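Local coordinates for alpha-catenin-like protein hmp-1 (Caenorhabditis elegans, PDB 5XA5) that binds beta-catenin, cadherin and actin filaments at cell junctions and is required for cell migration and cell shape changes as the worm embryo is enclosed and elongates, at residues Ile183-Asp187 against Arg210-Arg214; Val172-Tyr176 against Tyr221-Arg225; Val190-Ala194 against Leu206-Arg210. All blocks are in the same frame, centred on the assembly; numbering follows the deposited sequence. Where two conformers were deposited one is given.

In the fold
All three contacts join helix 169-196 to helix 200-229, an antiparallel helical hairpin in this N-terminal, vinculin-family part of the longer protein. Contact 3 is nearest the turn, contact 1 follows with its centre about 8 Å from that of contact 3, and contact 2 lies about 25 Å from contact 3, centre to centre, farthest from the centre of the chain. Each is only partly buried. In contacts 1 and 3, four of seven touching residues are buried, and both combine aliphatic packing with arginines around Asp187; Arg210 belongs to both. In contact 2 only two of six are buried, and a tyrosine stack joins an aspartate-arginine salt bridge.

Contact 1 (Ile183-Asp187 against Arg210-Arg214); sequences IEELD and RSALR
Within an antiparallel helix bundle of the vinculin family, Ile183-Asp187 on helix 169-196 meets Arg210-Arg214 on helix 200-229, and the segment axes run 166° apart. Two layers make up the contact. The inner one is aliphatic: Ile183 CD1 lies 4.1 Å from Leu213 CD1, and Leu186 CD2 is 3.8 Å from Leu213 CD2, with those two leucine side chains crossing at about a right angle. The same layer is closed by other helices, since Leu213 also touches Met247 and Leu251 of helix 234-258 while Leu186 rests on Ile149 and Val153 of helix 117-165.

The outer layer is a salt-bridge network. Arg210 NH1 approaches Asp187 OD1 at 2.7 Å, on the syn lone pair and in the guanidinium plane, with an N-H...O angle of 159°. The carboxylate stands almost perpendicular to that guanidinium, and a single oxygen, OD1, takes the bond. A weak second bond reaches the same oxygen from Arg214 NH1 at 3.2 Å, while Asp187 OD2 is paired with Arg191 NE. Two cations sharing OD1 would be expected to stabilise the negative charge of this buried aspartate.

Bends at the second and third torsions of Arg214 turn its chain back toward helix 169-196, bringing CD to 3.5 Å from Ile183 CG2. Its other terminal nitrogen, NH2, lies 3.0 Å from Glu184 OE2 and approaches it from above the carboxylate plane, in a bent bond whose N-H...O angle is 139°.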
ATOM      1  N   ILE A 183      -4.138 -13.770 -14.812  1.00 20.70           N
ATOM      2  CA  ILE A 183      -4.109 -12.475 -15.492  1.00 18.18           C
ATOM      3  C   ILE A 183      -5.377 -11.681 -15.191  1.00 22.74           C
ATOM      4  O   ILE A 183      -5.312 -10.462 -15.036  1.00 24.91           O
ATOM      5  CB  ILE A 183      -3.932 -12.658 -16.998  1.00 19.69           C
ATOM      6  CG1 ILE A 183      -2.497 -13.111 -17.275  1.00 22.63           C
ATOM      7  CG2 ILE A 183      -4.220 -11.366 -17.750  1.00 23.57           C
ATOM      8  CD1 ILE A 183      -2.181 -13.357 -18.726  1.00 22.75           C
ATOM      9  N   GLU A 184      -6.521 -12.361 -15.090  1.00 21.00           N
ATOM     10  CA  GLU A 184      -7.745 -11.669 -14.698  1.00 23.49           C
ATOM     11  C   GLU A 184      -7.637 -11.052 -13.298  1.00 24.99           C
ATOM     12  O   GLU A 184      -8.059  -9.912 -13.101  1.00 27.48           O
ATOM     13  CB  GLU A 184      -8.946 -12.614 -14.760  1.00 24.54           C
ATOM     14  CG  GLU A 184      -9.435 -12.925 -16.165  1.00 25.16           C
ATOM     15  CD  GLU A 184     -10.195 -11.779 -16.815  1.00 32.63           C
ATOM     16  OE1 GLU A 184     -10.588 -10.821 -16.111  1.00 35.36           O
ATOM     17  OE2 GLU A 184     -10.417 -11.857 -18.042  1.00 38.16           O
ATOM     18  N   GLU A 185      -7.071 -11.805 -12.355  1.00 25.12           N
ATOM     19  CA  GLU A 185      -6.818 -11.332 -10.990  1.00 26.75           C
ATOM     20  C   GLU A 185      -5.876 -10.130 -10.995  1.00 30.31           C
ATOM     21  O   GLU A 185      -6.121  -9.116 -10.338  1.00 28.87           O
ATOM     22  CB  GLU A 185      -6.217 -12.456 -10.139  1.00 28.50           C
ATOM     23  CG  GLU A 185      -7.170 -13.198  -9.229  1.00 52.40           C
ATOM     24  CD  GLU A 185      -6.737 -14.639  -8.973  1.00 65.67           C
ATOM     25  OE1 GLU A 185      -5.651 -15.038  -9.452  1.00 59.29           O
ATOM     26  OE2 GLU A 185      -7.482 -15.375  -8.287  1.00 69.82           O
ATOM     27  N   LEU A 186      -4.784 -10.252 -11.741  1.00 25.93           N
ATOM     28  CA  LEU A 186      -3.795  -9.182 -11.817  1.00 23.00           C
ATOM     29  C   LEU A 186      -4.407  -7.947 -12.445  1.00 28.43           C
ATOM     30  O   LEU A 186      -4.152  -6.832 -12.008  1.00 30.06           O
ATOM     31  CB  LEU A 186      -2.578  -9.634 -12.622  1.00 22.86           C
ATOM     32  CG  LEU A 186      -1.421  -8.654 -12.808  1.00 22.33           C
ATOM     33  CD1 LEU A 186      -0.767  -8.273 -11.471  1.00 22.18           C
ATOM     34  CD2 LEU A 186      -0.372  -9.208 -13.773  1.00 21.29           C
ATOM     35  N   ASP A 187      -5.217  -8.156 -13.477  1.00 27.51           N
ATOM     36  CA  ASP A 187      -5.829  -7.045 -14.202  1.00 30.72           C
ATOM     37  C   ASP A 187      -6.673  -6.180 -13.271  1.00 32.44           C
ATOM     38  O   ASP A 187      -6.605  -4.953 -13.333  1.00 31.59           O
ATOM     39  CB  ASP A 187      -6.685  -7.581 -15.353  1.00 34.89           C
ATOM     40  CG  ASP A 187      -7.179  -6.492 -16.270  1.00 45.97           C
ATOM     41  OD1 ASP A 187      -6.487  -6.205 -17.270  1.00 46.51           O
ATOM     42  OD2 ASP A 187      -8.254  -5.919 -15.993  1.00 40.80           O
ATOM     43  N   ARG A 210      -0.610  -2.897 -18.819  1.00 24.63           N
ATOM     44  CA  ARG A 210      -1.779  -3.760 -18.644  1.00 23.90           C
ATOM     45  C   ARG A 210      -2.381  -4.174 -19.991  1.00 25.52           C
ATOM     46  O   ARG A 210      -2.630  -5.356 -20.247  1.00 25.78           O
ATOM     47  CB  ARG A 210      -2.849  -3.064 -17.777  1.00 22.54           C
ATOM     48  CG  ARG A 210      -4.021  -3.969 -17.428  1.00 26.58           C
ATOM     49  CD  ARG A 210      -5.327  -3.190 -17.247  1.00 40.33           C
ATOM     50  NE  ARG A 210      -5.755  -2.589 -18.510  1.00 60.04           N
ATOM     51  CZ  ARG A 210      -6.494  -3.211 -19.426  1.00 72.82           C
ATOM     52  NH1 ARG A 210      -6.897  -4.459 -19.226  1.00 81.31           N
ATOM     53  NH2 ARG A 210      -6.828  -2.587 -20.545  1.00 74.47           N
ATOM     54  N   SER A 211      -2.597  -3.196 -20.857  1.00 23.35           N
ATOM     55  CA  SER A 211      -3.169  -3.468 -22.165  0.52 23.61           C
ATOM     56  C   SER A 211      -2.288  -4.415 -22.976  1.00 26.43           C
ATOM     57  O   SER A 211      -2.796  -5.332 -23.636  1.00 27.51           O
ATOM     58  CB  SER A 211      -3.380  -2.161 -22.919  0.52 29.45           C
ATOM     59  OG  SER A 211      -4.272  -1.330 -22.204  0.52 33.60           O
ATOM     60  N   ALA A 212      -0.978  -4.188 -22.919  1.00 24.62           N
ATOM     61  CA  ALA A 212      -0.032  -5.023 -23.666  1.00 23.56           C
ATOM     62  C   ALA A 212      -0.077  -6.459 -23.153  1.00 28.11           C
ATOM     63  O   ALA A 212      -0.058  -7.404 -23.943  1.00 26.25           O
ATOM     64  CB  ALA A 212       1.373  -4.460 -23.561  1.00 24.60           C
ATOM     65  N   LEU A 213      -0.119  -6.634 -21.832  1.00 21.57           N
ATOM     66  CA  LEU A 213      -0.256  -7.976 -21.287  1.00 21.00           C
ATOM     67  C   LEU A 213      -1.538  -8.647 -21.781  1.00 24.78           C
ATOM     68  O   LEU A 213      -1.505  -9.812 -22.186  1.00 24.16           O
ATOM     69  CB  LEU A 213      -0.235  -7.952 -19.750  1.00 22.53           C
ATOM     70  CG  LEU A 213      -0.509  -9.289 -19.049  1.00 25.71           C
ATOM     71  CD1 LEU A 213       0.532 -10.338 -19.439  1.00 28.68           C
ATOM     72  CD2 LEU A 213      -0.597  -9.143 -17.524  1.00 21.55           C
ATOM     73  N   ARG A 214      -2.669  -7.940 -21.725  1.00 23.94           N
ATOM     74  CA  ARG A 214      -3.935  -8.540 -22.136  1.00 26.17           C
ATOM     75  C   ARG A 214      -3.954  -8.948 -23.607  1.00 25.71           C
ATOM     76  O   ARG A 214      -4.572  -9.950 -23.976  1.00 30.31           O
ATOM     77  CB  ARG A 214      -5.104  -7.580 -21.873  1.00 30.59           C
ATOM     78  CG  ARG A 214      -5.354  -7.280 -20.418  1.00 41.28           C
ATOM     79  CD  ARG A 214      -5.339  -8.528 -19.558  1.00 47.27           C
ATOM     80  NE  ARG A 214      -6.328  -9.532 -19.958  1.00 55.98           N
ATOM     81  CZ  ARG A 214      -7.561  -9.624 -19.463  1.00 61.16           C
ATOM     82  NH1 ARG A 214      -7.993  -8.748 -18.561  1.00 52.01           N
ATOM     83  NH2 ARG A 214      -8.372 -10.585 -19.884  1.00 52.35           N
TER

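Contact 2 (Val172-Tyr176 against Tyr221-Arg225); sequences VDDLY and YTSTR
Tyr176 and Tyr221 each carry CG anti to the backbone N (chi1 -171° and 167°), which directs both side chains into the gap between the two antiparallel helices of this vinculin-family hairpin. There the side chains cross at about a right angle, Tyr221 running on toward Asp173, yet the rings lie face to face. They form an offset stack, with centroids 4.3 Å apart and planes only 9° from parallel. The offset sets Tyr221 CB above the middle of the Tyr176 ring, a CH-pi contact with CB 3.6 Å from that ring's centroid. On the inner side, Val172 CG1 packs 4.0 Å from Tyr221 CD1, and Met163 of helix 117-165 touches Val172, Tyr176 and Thr224.

Beyond the stack, Tyr221 OH donates to Asp173 OD1 at 2.7 Å; the hydroxyl lies well above the carboxylate plane while OD1 stays at the ring's edge. In one of the two conformers modelled for Arg225, the extended chain brings its guanidinium nearly coplanar with the carboxylate. The grip is side-on: NE to Asp173 OD1 at 3.0 Å and NH2 to Asp173 OD2 at 3.2 Å, both fairly straight.

A phenylalanine in place of Tyr221 would lack the hydroxyl and would probably leave Asp173 OD1 dependent, across this contact, on Arg225 NE in that one conformer. There, guanidinium and phenol together would limit rotation of the carboxylate; with Arg225 modelled twice, the phenol is the surer restraint.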
ATOM      1  N   VAL A 172      -0.071 -27.298 -22.447  1.00 24.48           N
ATOM      2  CA  VAL A 172      -0.242 -25.916 -22.877  1.00 24.28           C
ATOM      3  C   VAL A 172      -1.653 -25.419 -22.535  1.00 25.26           C
ATOM      4  O   VAL A 172      -1.835 -24.315 -22.019  1.00 24.82           O
ATOM      5  CB  VAL A 172       0.023 -25.750 -24.388  1.00 24.45           C
ATOM      6  CG1 VAL A 172      -0.350 -24.326 -24.812  1.00 23.92           C
ATOM      7  CG2 VAL A 172       1.504 -26.053 -24.712  1.00 24.59           C
ATOM      8  N   ASP A 173      -2.651 -26.245 -22.801  1.00 22.47           N
ATOM      9  CA  ASP A 173      -4.028 -25.865 -22.438  1.00 23.22           C
ATOM     10  C   ASP A 173      -4.232 -25.711 -20.935  1.00 29.62           C
ATOM     11  O   ASP A 173      -4.889 -24.772 -20.489  1.00 25.40           O
ATOM     12  CB  ASP A 173      -5.018 -26.896 -22.970  1.00 29.00           C
ATOM     13  CG  ASP A 173      -5.272 -26.752 -24.451  1.00 37.53           C
ATOM     14  OD1 ASP A 173      -4.873 -25.727 -25.041  1.00 30.16           O
ATOM     15  OD2 ASP A 173      -5.887 -27.672 -25.032  1.00 36.27           O
ATOM     16  N   ASP A 174      -3.679 -26.635 -20.151  1.00 26.82           N
ATOM     17  CA  ASP A 174      -3.855 -26.570 -18.697  1.00 26.66           C
ATOM     18  C   ASP A 174      -3.145 -25.359 -18.114  1.00 27.54           C
ATOM     19  O   ASP A 174      -3.666 -24.683 -17.226  1.00 24.72           O
ATOM     20  CB  ASP A 174      -3.347 -27.843 -18.022  1.00 29.29           C
ATOM     21  CG  ASP A 174      -4.239 -29.042 -18.290  1.00 47.25           C
ATOM     22  OD1 ASP A 174      -5.416 -28.838 -18.660  1.00 45.20           O
ATOM     23  OD2 ASP A 174      -3.767 -30.187 -18.111  1.00 51.95           O
ATOM     24  N   LEU A 175      -1.945 -25.078 -18.607  1.00 25.34           N
ATOM     25  CA  LEU A 175      -1.237 -23.899 -18.130  1.00 23.15           C
ATOM     26  C   LEU A 175      -1.949 -22.622 -18.575  1.00 22.44           C
ATOM     27  O   LEU A 175      -2.003 -21.674 -17.814  1.00 22.05           O
ATOM     28  CB  LEU A 175       0.218 -23.904 -18.609  1.00 20.10           C
ATOM     29  CG  LEU A 175       1.060 -24.957 -17.879  1.00 22.58           C
ATOM     30  CD1 LEU A 175       2.353 -25.185 -18.654  1.00 21.16           C
ATOM     31  CD2 LEU A 175       1.364 -24.502 -16.458  1.00 24.92           C
ATOM     32  N   TYR A 176      -2.525 -22.598 -19.775  1.00 22.14           N
ATOM     33  CA  TYR A 176      -3.208 -21.379 -20.173  1.00 21.64           C
ATOM     34  C   TYR A 176      -4.489 -21.231 -19.354  1.00 22.66           C
ATOM     35  O   TYR A 176      -4.869 -20.114 -19.019  1.00 22.72           O
ATOM     36  CB  TYR A 176      -3.510 -21.325 -21.683  1.00 22.51           C
ATOM     37  CG  TYR A 176      -4.020 -19.948 -22.093  1.00 22.67           C
ATOM     38  CD1 TYR A 176      -3.266 -18.812 -21.820  1.00 24.19           C
ATOM     39  CD2 TYR A 176      -5.244 -19.786 -22.747  1.00 24.77           C
ATOM     40  CE1 TYR A 176      -3.714 -17.548 -22.160  1.00 23.49           C
ATOM     41  CE2 TYR A 176      -5.700 -18.505 -23.111  1.00 21.72           C
ATOM     42  CZ  TYR A 176      -4.924 -17.401 -22.811  1.00 24.33           C
ATOM     43  OH  TYR A 176      -5.356 -16.126 -23.145  1.00 25.79           O
ATOM     44  N   TYR A 221      -0.472 -17.962 -26.067  1.00 23.70           N
ATOM     45  CA  TYR A 221      -1.180 -19.242 -26.007  1.00 19.61           C
ATOM     46  C   TYR A 221      -1.231 -19.894 -27.381  1.00 22.98           C
ATOM     47  O   TYR A 221      -0.854 -21.042 -27.531  1.00 24.52           O
ATOM     48  CB  TYR A 221      -2.597 -19.056 -25.453  1.00 23.08           C
ATOM     49  CG  TYR A 221      -3.512 -20.244 -25.634  1.00 22.64           C
ATOM     50  CD1 TYR A 221      -3.181 -21.489 -25.106  1.00 23.75           C
ATOM     51  CD2 TYR A 221      -4.719 -20.118 -26.313  1.00 22.07           C
ATOM     52  CE1 TYR A 221      -4.024 -22.575 -25.268  1.00 21.30           C
ATOM     53  CE2 TYR A 221      -5.566 -21.196 -26.479  1.00 22.13           C
ATOM     54  CZ  TYR A 221      -5.204 -22.430 -25.956  1.00 22.09           C
ATOM     55  OH  TYR A 221      -6.033 -23.506 -26.097  1.00 24.41           O
ATOM     56  N   THR A 222      -1.700 -19.171 -28.394  1.00 25.24           N
ATOM     57  CA  THR A 222      -1.935 -19.854 -29.648  1.00 21.84           C
ATOM     58  C   THR A 222      -0.616 -20.109 -30.388  1.00 23.91           C
ATOM     59  O   THR A 222      -0.490 -21.114 -31.065  1.00 26.36           O
ATOM     60  CB  THR A 222      -2.932 -19.092 -30.544  1.00 29.05           C
ATOM     61  OG1 THR A 222      -2.534 -17.733 -30.685  1.00 29.18           O
ATOM     62  CG2 THR A 222      -4.312 -19.114 -29.909  1.00 28.74           C
ATOM     63  N   SER A 223       0.383 -19.245 -30.215  1.00 26.38           N
ATOM     64  CA  SER A 223       1.679 -19.489 -30.842  0.60 28.27           C
ATOM     65  C   SER A 223       2.373 -20.695 -30.211  1.00 28.70           C
ATOM     66  O   SER A 223       2.997 -21.492 -30.913  1.00 27.98           O
ATOM     67  CB  SER A 223       2.590 -18.262 -30.737  0.60 31.60           C
ATOM     68  OG  SER A 223       3.037 -18.107 -29.401  0.60 27.48           O
ATOM     69  N   THR A 224       2.287 -20.841 -28.891  1.00 27.06           N
ATOM     70  CA  THR A 224       2.891 -21.997 -28.223  0.77 25.88           C
ATOM     71  C   THR A 224       2.162 -23.290 -28.577  1.00 26.25           C
ATOM     72  O   THR A 224       2.772 -24.334 -28.776  1.00 29.07           O
ATOM     73  CB  THR A 224       2.926 -21.822 -26.664  0.77 24.26           C
ATOM     74  OG1 THR A 224       1.610 -21.618 -26.129  0.77 29.78           O
ATOM     75  CG2 THR A 224       3.811 -20.646 -26.292  0.77 22.91           C
ATOM     76  N   ARG A 225       0.840 -23.216 -28.656  1.00 25.93           N
ATOM     77  CA  ARG A 225       0.055 -24.399 -28.946  0.74 22.42           C
ATOM     78  C   ARG A 225       0.320 -24.880 -30.370  1.00 29.61           C
ATOM     79  O   ARG A 225       0.448 -26.076 -30.606  1.00 29.22           O
ATOM     80  CB  ARG A 225      -1.431 -24.102 -28.749  0.74 24.21           C
ATOM     81  CG  ARG A 225      -2.316 -25.325 -28.682  0.74 26.61           C
ATOM     82  CD  ARG A 225      -3.750 -24.878 -28.506  0.74 27.52           C
ATOM     83  NE  ARG A 225      -4.607 -25.939 -27.994  0.74 28.54           N
ATOM     84  CZ  ARG A 225      -5.236 -26.822 -28.762  0.74 28.63           C
ATOM     85  NH1 ARG A 225      -5.091 -26.779 -30.084  0.74 28.84           N
ATOM     86  NH2 ARG A 225      -6.007 -27.749 -28.208  0.74 33.37           N
TER

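Contact 3 (Val190-Ala194 against Leu206-Arg210); sequences VRRRA and LLAAR
Leu206 packs on Val190 and Ala194, and Leu207 on Ala194, near the turn of an antiparallel helical hairpin, part of the helix bundle typical of vinculin and alpha-catenin; the two segment axes run 163° apart. Leu206 comes first. Its CG is anti to the backbone N (chi1 -166°), directing the branched end at helix 169-196, where CG lies 3.7 Å from Val190 CG1. The CD2 branch settles against the helix surface itself, 3.7 Å from the carbonyl oxygen Val190 O and 3.9 Å from Arg193 CG. It thus meets the aliphatic part of Arg193, whose guanidinium turns instead to Asp142 of helix 117-165. Leu254 and Val257 of helix 234-258 also touch Leu206, so this leucine sits between helices.

Leu207, one residue on, is partly exposed at the side of the interface. Its CD2 methyl is 3.7 Å from Ala194 CB. The small Ala194 probably helps the backbones come together, Ala194 CA lying 6.4 Å from Leu206 CA against 7.3 Å between Val190 CA and Arg210 CA. The next turn brings in Arg210, whose aliphatic stem continues the apolar strip: its CB packs against Val190 CG1, and its CD is 3.7 Å from Arg191 CG.

Farther out the two guanidinium groups meet almost perpendicularly, their planes 79° apart. Both cations serve Asp187, with Arg191 NE paired to OD2 and Arg210 NH1 to OD1, and the shared carboxylate probably offsets their mutual charge. No hydrogen bond links the arginines to each other: both facing groups are donors, and Arg191 NH2 lies over one face of the Arg210 guanidinium, toward its rim, 3.3 Å from Arg210 NH1.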
ATOM      1  N   VAL A 190      -4.308  -4.202 -10.881  1.00 24.00           N
ATOM      2  CA  VAL A 190      -3.560  -3.174 -11.599  1.00 21.78           C
ATOM      3  C   VAL A 190      -4.437  -1.986 -12.007  1.00 26.79           C
ATOM      4  O   VAL A 190      -4.004  -0.834 -11.935  1.00 24.13           O
ATOM      5  CB  VAL A 190      -2.873  -3.781 -12.837  1.00 22.91           C
ATOM      6  CG1 VAL A 190      -2.414  -2.701 -13.792  1.00 23.38           C
ATOM      7  CG2 VAL A 190      -1.721  -4.622 -12.373  1.00 22.86           C
ATOM      8  N   ARG A 191      -5.661  -2.256 -12.449  1.00 25.26           N
ATOM      9  CA  ARG A 191      -6.590  -1.171 -12.779  1.00 27.14           C
ATOM     10  C   ARG A 191      -6.870  -0.305 -11.559  1.00 27.27           C
ATOM     11  O   ARG A 191      -6.943   0.930 -11.662  1.00 27.70           O
ATOM     12  CB  ARG A 191      -7.893  -1.742 -13.337  1.00 30.98           C
ATOM     13  CG  ARG A 191      -7.818  -2.122 -14.796  1.00 46.47           C
ATOM     14  CD  ARG A 191      -9.085  -2.822 -15.243  1.00 62.95           C
ATOM     15  NE  ARG A 191      -9.036  -3.166 -16.660  1.00 72.98           N
ATOM     16  CZ  ARG A 191      -9.979  -2.835 -17.537  1.00 79.04           C
ATOM     17  NH1 ARG A 191     -11.043  -2.152 -17.138  1.00 80.08           N
ATOM     18  NH2 ARG A 191      -9.858  -3.184 -18.811  1.00 74.90           N
ATOM     19  N   ARG A 192      -7.043  -0.942 -10.408  1.00 27.97           N
ATOM     20  CA  ARG A 192      -7.316  -0.190  -9.177  1.00 24.66           C
ATOM     21  C   ARG A 192      -6.093   0.611  -8.761  1.00 28.51           C
ATOM     22  O   ARG A 192      -6.224   1.759  -8.326  1.00 27.91           O
ATOM     23  CB  ARG A 192      -7.760  -1.118  -8.046  1.00 31.98           C
ATOM     24  CG  ARG A 192      -9.076  -1.829  -8.337  1.00 32.82           C
ATOM     25  CD  ARG A 192      -9.486  -2.767  -7.209  1.00 50.96           C
ATOM     26  NE  ARG A 192     -10.061  -2.050  -6.076  1.00 76.89           N
ATOM     27  CZ  ARG A 192      -9.589  -2.099  -4.835  1.00 89.51           C
ATOM     28  NH1 ARG A 192      -8.522  -2.836  -4.557  1.00 97.20           N
ATOM     29  NH2 ARG A 192     -10.186  -1.411  -3.872  1.00 88.66           N
ATOM     30  N   ARG A 193      -4.910   0.018  -8.915  1.00 23.36           N
ATOM     31  CA  ARG A 193      -3.678   0.738  -8.618  1.00 25.46           C
ATOM     32  C   ARG A 193      -3.544   1.962  -9.516  1.00 27.10           C
ATOM     33  O   ARG A 193      -3.138   3.042  -9.067  1.00 25.97           O
ATOM     34  CB  ARG A 193      -2.458  -0.188  -8.778  1.00 22.98           C
ATOM     35  CG  ARG A 193      -1.139   0.484  -8.463  1.00 22.16           C
ATOM     36  CD  ARG A 193      -1.149   0.931  -7.028  1.00 26.00           C
ATOM     37  NE  ARG A 193       0.114   1.552  -6.654  1.00 27.16           N
ATOM     38  CZ  ARG A 193       0.369   1.991  -5.424  1.00 27.57           C
ATOM     39  NH1 ARG A 193      -0.551   1.863  -4.474  1.00 27.43           N
ATOM     40  NH2 ARG A 193       1.524   2.577  -5.156  1.00 27.56           N
ATOM     41  N   ALA A 194      -3.875   1.797 -10.795  1.00 24.54           N
ATOM     42  CA  ALA A 194      -3.775   2.900 -11.732  1.00 26.92           C
ATOM     43  C   ALA A 194      -4.635   4.087 -11.304  1.00 25.87           C
ATOM     44  O   ALA A 194      -4.201   5.228 -11.392  1.00 28.14           O
ATOM     45  CB  ALA A 194      -4.168   2.437 -13.121  1.00 27.47           C
ATOM     46  N   LEU A 206       1.239   2.390 -16.562  1.00 25.33           N
ATOM     47  CA  LEU A 206       0.746   1.151 -15.976  1.00 22.90           C
ATOM     48  C   LEU A 206      -0.393   0.607 -16.825  1.00 24.40           C
ATOM     49  O   LEU A 206      -0.458  -0.597 -17.099  1.00 25.95           O
ATOM     50  CB  LEU A 206       0.286   1.371 -14.523  1.00 24.00           C
ATOM     51  CG  LEU A 206       0.053   0.107 -13.688  1.00 23.07           C
ATOM     52  CD1 LEU A 206       1.356  -0.630 -13.507  1.00 22.82           C
ATOM     53  CD2 LEU A 206      -0.529   0.447 -12.318  1.00 23.77           C
ATOM     54  N   LEU A 207      -1.281   1.494 -17.261  1.00 25.42           N
ATOM     55  CA  LEU A 207      -2.402   1.073 -18.087  1.00 24.28           C
ATOM     56  C   LEU A 207      -1.933   0.565 -19.447  1.00 24.80           C
ATOM     57  O   LEU A 207      -2.528  -0.361 -19.994  1.00 24.60           O
ATOM     58  CB  LEU A 207      -3.398   2.224 -18.258  1.00 27.04           C
ATOM     59  CG  LEU A 207      -4.186   2.466 -16.968  1.00 30.57           C
ATOM     60  CD1 LEU A 207      -5.146   3.624 -17.165  1.00 36.10           C
ATOM     61  CD2 LEU A 207      -4.926   1.205 -16.498  1.00 29.13           C
ATOM     62  N   ALA A 208      -0.873   1.163 -19.976  1.00 24.69           N
ATOM     63  CA  ALA A 208      -0.348   0.718 -21.260  1.00 24.09           C
ATOM     64  C   ALA A 208       0.219  -0.681 -21.132  1.00 24.23           C
ATOM     65  O   ALA A 208      -0.002  -1.529 -22.003  1.00 26.62           O
ATOM     66  CB  ALA A 208       0.704   1.669 -21.778  1.00 27.52           C
ATOM     67  N   ALA A 209       0.962  -0.916 -20.054  1.00 25.28           N
ATOM     68  CA  ALA A 209       1.533  -2.242 -19.815  1.00 22.67           C
ATOM     69  C   ALA A 209       0.429  -3.274 -19.577  1.00 24.50           C
ATOM     70  O   ALA A 209       0.523  -4.405 -20.072  1.00 23.83           O
ATOM     71  CB  ALA A 209       2.520  -2.197 -18.631  1.00 25.31           C
ATOM     72  N   ARG A 210      -0.610  -2.897 -18.819  1.00 24.63           N
ATOM     73  CA  ARG A 210      -1.779  -3.760 -18.644  1.00 23.90           C
ATOM     74  C   ARG A 210      -2.381  -4.174 -19.991  1.00 25.52           C
ATOM     75  O   ARG A 210      -2.630  -5.356 -20.247  1.00 25.78           O
ATOM     76  CB  ARG A 210      -2.849  -3.064 -17.777  1.00 22.54           C
ATOM     77  CG  ARG A 210      -4.021  -3.969 -17.428  1.00 26.58           C
ATOM     78  CD  ARG A 210      -5.327  -3.190 -17.247  1.00 40.33           C
ATOM     79  NE  ARG A 210      -5.755  -2.589 -18.510  1.00 60.04           N
ATOM     80  CZ  ARG A 210      -6.494  -3.211 -19.426  1.00 72.82           C
ATOM     81  NH1 ARG A 210      -6.897  -4.459 -19.226  1.00 81.31           N
ATOM     82  NH2 ARG A 210      -6.828  -2.587 -20.545  1.00 74.47           N
TER